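Local coordinates for proton-dependent oligopeptide transporter family protein (Xanthomonas campestris, PDB 6EI3), which probably couples proton movement to the uptake of small peptides across the membrane, as a major facilitator superfamily transporter, at residues G151-S156 with L334-V339; I159-K164 with A328-A333. All blocks are in the same frame, centred on the assembly; numbering follows the deposited sequence.

Contact 1 of 2, residues G151-S156 with L334-V339. With 78M ((2S)-2,3-dihydroxypropyl(7Z)-pentadec-7-enoate), chain K.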
# COMPACT_ATOMS: atom_id res chain seq x y z
N GLY A 151 15.66 6.59 -5.21
CA GLY A 151 14.83 6.71 -6.41
C GLY A 151 13.58 7.54 -6.16
O GLY A 151 13.23 8.39 -6.97
N SER A 152 12.90 7.30 -5.02
CA SER A 152 11.71 8.03 -4.60
C SER A 152 12.08 9.49 -4.27
O SER A 152 11.35 10.41 -4.64
CB SER A 152 11.08 7.36 -3.38
OG SER A 152 10.07 8.17 -2.81
N LEU A 153 13.19 9.70 -3.56
CA LEU A 153 13.66 11.04 -3.20
C LEU A 153 13.95 11.88 -4.45
O LEU A 153 13.47 13.01 -4.56
CB LEU A 153 14.91 10.96 -2.29
CG LEU A 153 15.19 12.17 -1.36
CD1 LEU A 153 16.12 11.76 -0.23
CD2 LEU A 153 15.89 13.27 -2.10
N PHE A 154 14.76 11.33 -5.38
CA PHE A 154 15.14 12.04 -6.60
C PHE A 154 13.94 12.27 -7.52
O PHE A 154 13.82 13.36 -8.07
CB PHE A 154 16.28 11.32 -7.35
CG PHE A 154 17.56 11.08 -6.59
CD1 PHE A 154 18.01 12.00 -5.64
CD2 PHE A 154 18.36 9.97 -6.85
CE1 PHE A 154 19.18 11.77 -4.92
CE2 PHE A 154 19.56 9.76 -6.15
CZ PHE A 154 19.95 10.66 -5.19
N ALA A 155 13.06 11.25 -7.66
CA ALA A 155 11.84 11.37 -8.47
C ALA A 155 10.95 12.50 -7.94
O ALA A 155 10.42 13.26 -8.73
CB ALA A 155 11.07 10.06 -8.46
N SER A 156 10.82 12.61 -6.60
CA SER A 156 10.01 13.65 -5.96
C SER A 156 10.61 15.03 -6.10
O SER A 156 9.88 16.01 -6.09
CB SER A 156 9.83 13.35 -4.48
OG SER A 156 9.00 12.21 -4.32
N LEU A 334 10.60 14.42 1.31
CA LEU A 334 10.88 14.34 2.74
C LEU A 334 10.64 12.96 3.31
O LEU A 334 11.31 12.57 4.24
CB LEU A 334 10.09 15.36 3.56
CG LEU A 334 10.48 16.83 3.43
CD1 LEU A 334 9.48 17.68 4.17
CD2 LEU A 334 11.88 17.09 3.98
N ASN A 335 9.68 12.22 2.74
CA ASN A 335 9.38 10.89 3.25
C ASN A 335 10.59 9.92 3.12
O ASN A 335 11.06 9.47 4.17
CB ASN A 335 8.11 10.34 2.65
CG ASN A 335 7.84 8.94 3.08
OD1 ASN A 335 7.84 8.03 2.27
ND2 ASN A 335 7.64 8.74 4.38
N PRO A 336 11.15 9.65 1.90
CA PRO A 336 12.32 8.75 1.83
C PRO A 336 13.56 9.29 2.55
O PRO A 336 14.33 8.49 3.10
CB PRO A 336 12.56 8.59 0.32
CG PRO A 336 11.97 9.84 -0.29
CD PRO A 336 10.74 10.07 0.54
N LEU A 337 13.74 10.63 2.62
CA LEU A 337 14.86 11.21 3.38
C LEU A 337 14.70 10.84 4.86
O LEU A 337 15.66 10.40 5.49
CB LEU A 337 14.94 12.75 3.23
CG LEU A 337 15.95 13.45 4.17
CD1 LEU A 337 17.38 13.12 3.79
CD2 LEU A 337 15.74 14.96 4.22
N LEU A 338 13.48 11.01 5.40
CA LEU A 338 13.20 10.72 6.80
C LEU A 338 13.22 9.22 7.11
O LEU A 338 13.61 8.84 8.20
CB LEU A 338 11.90 11.41 7.26
CG LEU A 338 11.99 12.91 7.47
CD1 LEU A 338 10.61 13.54 7.36
CD2 LEU A 338 12.64 13.25 8.81
N VAL A 339 12.85 8.37 6.15
CA VAL A 339 12.93 6.92 6.35
C VAL A 339 14.44 6.57 6.53
O VAL A 339 14.80 5.84 7.46
CB VAL A 339 12.32 6.11 5.15
CG1 VAL A 339 12.73 4.63 5.22
CG2 VAL A 339 10.80 6.24 5.08
O21 78M K . 10.94 29.62 6.10
C20 78M K . 12.23 29.88 5.56
C18 78M K . 12.66 28.76 4.65
O19 78M K . 12.71 27.53 5.38
C17 78M K . 13.99 29.03 3.98
O2 78M K . 14.06 28.03 2.94
C1 78M K . 14.16 28.42 1.67
O1 78M K . 14.42 29.54 1.32
C2 78M K . 13.86 27.29 0.73
C3 78M K . 12.36 27.06 0.60
C4 78M K . 12.02 25.75 -0.10
C5 78M K . 10.68 25.16 0.34
C6 78M K . 10.68 24.53 1.74
C7 78M K . 11.50 23.29 1.77
C8 78M K . 11.47 22.33 2.67
C9 78M K . 12.31 21.10 2.64
C10 78M K . 11.70 20.00 1.75
C11 78M K . 12.18 19.96 0.30
C12 78M K . 13.50 19.23 0.07
C13 78M K . 13.46 17.74 0.37
C15 78M K . 14.74 15.61 0.69
C14 78M K . 14.82 17.08 0.39

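Contact 2 of 2, residues I159-K164 with A328-A333. With 78M ((2S)-2,3-dihydroxypropyl(7Z)-pentadec-7-enoate), chain K.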
# COMPACT_ATOMS: atom_id res chain seq x y z
N ILE A 159 10.87 15.29 -11.00
CA ILE A 159 9.67 15.21 -11.84
C ILE A 159 8.69 16.41 -11.60
O ILE A 159 8.26 16.98 -12.59
CB ILE A 159 8.98 13.81 -11.77
CG1 ILE A 159 10.00 12.68 -12.05
CG2 ILE A 159 7.80 13.73 -12.74
CD1 ILE A 159 10.76 12.77 -13.48
N PRO A 160 8.43 16.87 -10.36
CA PRO A 160 7.58 18.07 -10.19
C PRO A 160 8.13 19.34 -10.85
O PRO A 160 7.34 20.18 -11.28
CB PRO A 160 7.45 18.20 -8.68
CG PRO A 160 7.68 16.78 -8.16
CD PRO A 160 8.80 16.32 -9.04
N LEU A 161 9.49 19.45 -10.95
CA LEU A 161 10.17 20.58 -11.61
C LEU A 161 10.00 20.46 -13.12
O LEU A 161 9.80 21.47 -13.79
CB LEU A 161 11.68 20.62 -11.26
CG LEU A 161 12.07 21.18 -9.89
CD1 LEU A 161 13.58 21.28 -9.78
CD2 LEU A 161 11.48 22.56 -9.64
N ALA A 162 10.06 19.21 -13.67
CA ALA A 162 9.79 18.97 -15.10
C ALA A 162 8.32 19.37 -15.39
O ALA A 162 8.06 20.00 -16.41
CB ALA A 162 9.99 17.50 -15.43
N LEU A 163 7.37 19.03 -14.49
CA LEU A 163 5.96 19.39 -14.65
C LEU A 163 5.77 20.90 -14.67
O LEU A 163 5.14 21.44 -15.57
CB LEU A 163 5.07 18.77 -13.54
CG LEU A 163 3.54 19.08 -13.63
CD1 LEU A 163 2.89 18.51 -14.90
CD2 LEU A 163 2.80 18.64 -12.38
N LYS A 164 6.34 21.58 -13.66
CA LYS A 164 6.21 23.02 -13.50
C LYS A 164 6.84 23.83 -14.62
O LYS A 164 6.24 24.81 -15.07
CB LYS A 164 6.80 23.45 -12.14
CG LYS A 164 6.27 24.81 -11.64
CD LYS A 164 7.12 25.36 -10.53
CE LYS A 164 6.82 26.82 -10.28
NZ LYS A 164 5.75 27.01 -9.27
N ALA A 328 4.82 22.43 -4.73
CA ALA A 328 4.24 21.65 -3.63
C ALA A 328 4.60 20.14 -3.60
O ALA A 328 4.90 19.60 -2.52
CB ALA A 328 2.72 21.82 -3.61
N SER A 329 4.55 19.48 -4.77
CA SER A 329 4.83 18.04 -4.92
C SER A 329 6.22 17.63 -4.44
O SER A 329 6.39 16.51 -3.98
CB SER A 329 4.60 17.60 -6.36
OG SER A 329 3.22 17.40 -6.61
N GLN A 330 7.21 18.55 -4.52
CA GLN A 330 8.58 18.26 -4.08
C GLN A 330 8.70 17.90 -2.59
O GLN A 330 9.67 17.23 -2.21
CB GLN A 330 9.52 19.42 -4.40
CG GLN A 330 9.72 19.63 -5.90
CD GLN A 330 10.64 20.79 -6.10
OE1 GLN A 330 10.27 21.93 -5.90
NE2 GLN A 330 11.89 20.50 -6.40
N MET A 331 7.71 18.30 -1.76
CA MET A 331 7.71 17.99 -0.32
C MET A 331 7.69 16.49 -0.08
O MET A 331 8.14 16.05 0.97
CB MET A 331 6.51 18.64 0.39
CG MET A 331 6.60 20.17 0.46
SD MET A 331 8.10 20.81 1.27
CE MET A 331 7.67 20.62 2.99
N GLN A 332 7.17 15.71 -1.05
CA GLN A 332 7.13 14.25 -0.96
C GLN A 332 8.52 13.64 -0.83
O GLN A 332 8.64 12.54 -0.30
CB GLN A 332 6.33 13.63 -2.11
CG GLN A 332 4.82 13.92 -1.98
CD GLN A 332 4.11 13.64 -3.27
OE1 GLN A 332 3.55 12.58 -3.48
NE2 GLN A 332 4.18 14.56 -4.21
N ALA A 333 9.60 14.38 -1.22
CA ALA A 333 10.98 13.90 -1.06
C ALA A 333 11.35 13.75 0.42
O ALA A 333 12.30 13.04 0.74
CB ALA A 333 11.94 14.86 -1.73
O21 78M K . 10.94 29.62 6.10
C20 78M K . 12.23 29.88 5.56
C18 78M K . 12.66 28.76 4.65
O19 78M K . 12.71 27.53 5.38
C17 78M K . 13.99 29.03 3.98
O2 78M K . 14.06 28.03 2.94
C1 78M K . 14.16 28.42 1.67
O1 78M K . 14.42 29.54 1.32
C2 78M K . 13.86 27.29 0.73
C3 78M K . 12.36 27.06 0.60
C4 78M K . 12.02 25.75 -0.10
C5 78M K . 10.68 25.16 0.34
C6 78M K . 10.68 24.53 1.74
C7 78M K . 11.50 23.29 1.77
C8 78M K . 11.47 22.33 2.67
C9 78M K . 12.31 21.10 2.64
C10 78M K . 11.70 20.00 1.75
C11 78M K . 12.18 19.96 0.30
C12 78M K . 13.50 19.23 0.07
C13 78M K . 13.46 17.74 0.37
C15 78M K . 14.74 15.61 0.69
C14 78M K . 14.82 17.08 0.39

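Contact 1 of 2, residues G151-S156 with L334-V339
Pro336 sets the CG corner of its ring against Leu153 and Ser152 of helix 137-165. That CG stands 3.5 Å from Leu153 N. On the Ser152 side the same CG lies 3.6 Å from Ser152 OG. A single methylene thus settles between two consecutive residues of the opposing helix, and all of this is van der Waals packing. The other apolar pair belongs to Leu153 and Leu337, whose side chains cross obliquely, with Leu153 CD1 3.8 Å from Leu337 CB.

Where the two helices meet, their short segments run roughly antiparallel, their directions 151° apart, with the axes 8.2 Å apart. Helices 137-165 and 334-357 come from sequence-distant parts of the transporter, and in the two-bundle fold of the major facilitator superfamily such a pairing is consistent with contact between the N- and C-terminal halves.

Lipid supplies the remaining apolar partner. The chain end C15 of 78M lies 3.8 Å from Leu153 CD2 and 3.7 Å from Leu337 CD2, so both leucines grip the same terminal methyl. With chi1 of -156° the Leu153 side chain swings away from its own N, so that CD1 faces Leu337 while CD2 meets the lipid. Farther up the acyl chain, Leu334 CD2 packs 3.7 Å from 78M C10. Among polar groups, Asn335 ND2 turns to Glu410 and Thr407 of helix 400-424.

Contact 2 of 2, residues I159-K164 with A328-A333
Pro160 and Ser329 bring the backbones together, their CA atoms 5.9 Å apart. Residues 159-164 are helical but kinked, the N of Pro160 and of Leu161 making no bond to the preceding turn; residues 328-333 wind as a 3-10 segment, with Gln332 N bonded to Ser329 O. That carbonyl also accepts Gln332 NE2 at 3.0 Å; NE2 reaches a lone pair of the carbonyl in its plane, although the oxygen sits 20° out of the plane of the Gln332 amide. Two donors from one residue thus hold the turn.

Across the contact, Pro160 CG packs 3.7 Å from Ser329 CB, and Pro160 CB lies 3.9 Å from Gln330 CG. Beyond CG the Gln330 chain is extended (chi2 180°), which carries its amide to Leu161, the two side chains crossing at about a right angle with Gln330 NE2 3.6 Å from Leu161 CG. This buried amide is held at both ends: OE1 accepts from Thr327 N and NE2 donates to Leu157 O. Met331 takes no part in this packing and meets the lipid, its SD 3.7 Å from C10 of 78M.

Helix 137-165 is thereby joined to the connection leading into helix 334-357, while Ile159 and Ala162 touch Ile174 of helix 168-188 and Met331 and Gln332 rest on Tyr403 of helix 400-424.

Overall arrangement
Contacts 1 and 2 illustrate how one long helix can be seamed to a chain segment more than 160 residues away: both use helix 137-165, and residues 328-333 run directly into 334-339. Their centres lie about 11 Å apart, and contact 2 nests inside the loop that contact 1 closes. The two meet directly, with Ser156 CB 3.4 Å from Ala333 N and Leu153 CG 3.7 Å from Ala333 O. One 78M molecule serves both, since its C15 end, lodged beside contact 1, also lies 3.5 Å from Ala333 O. Other 78M molecules touch Leu337 and Leu161, placing the seam beside bound lipid.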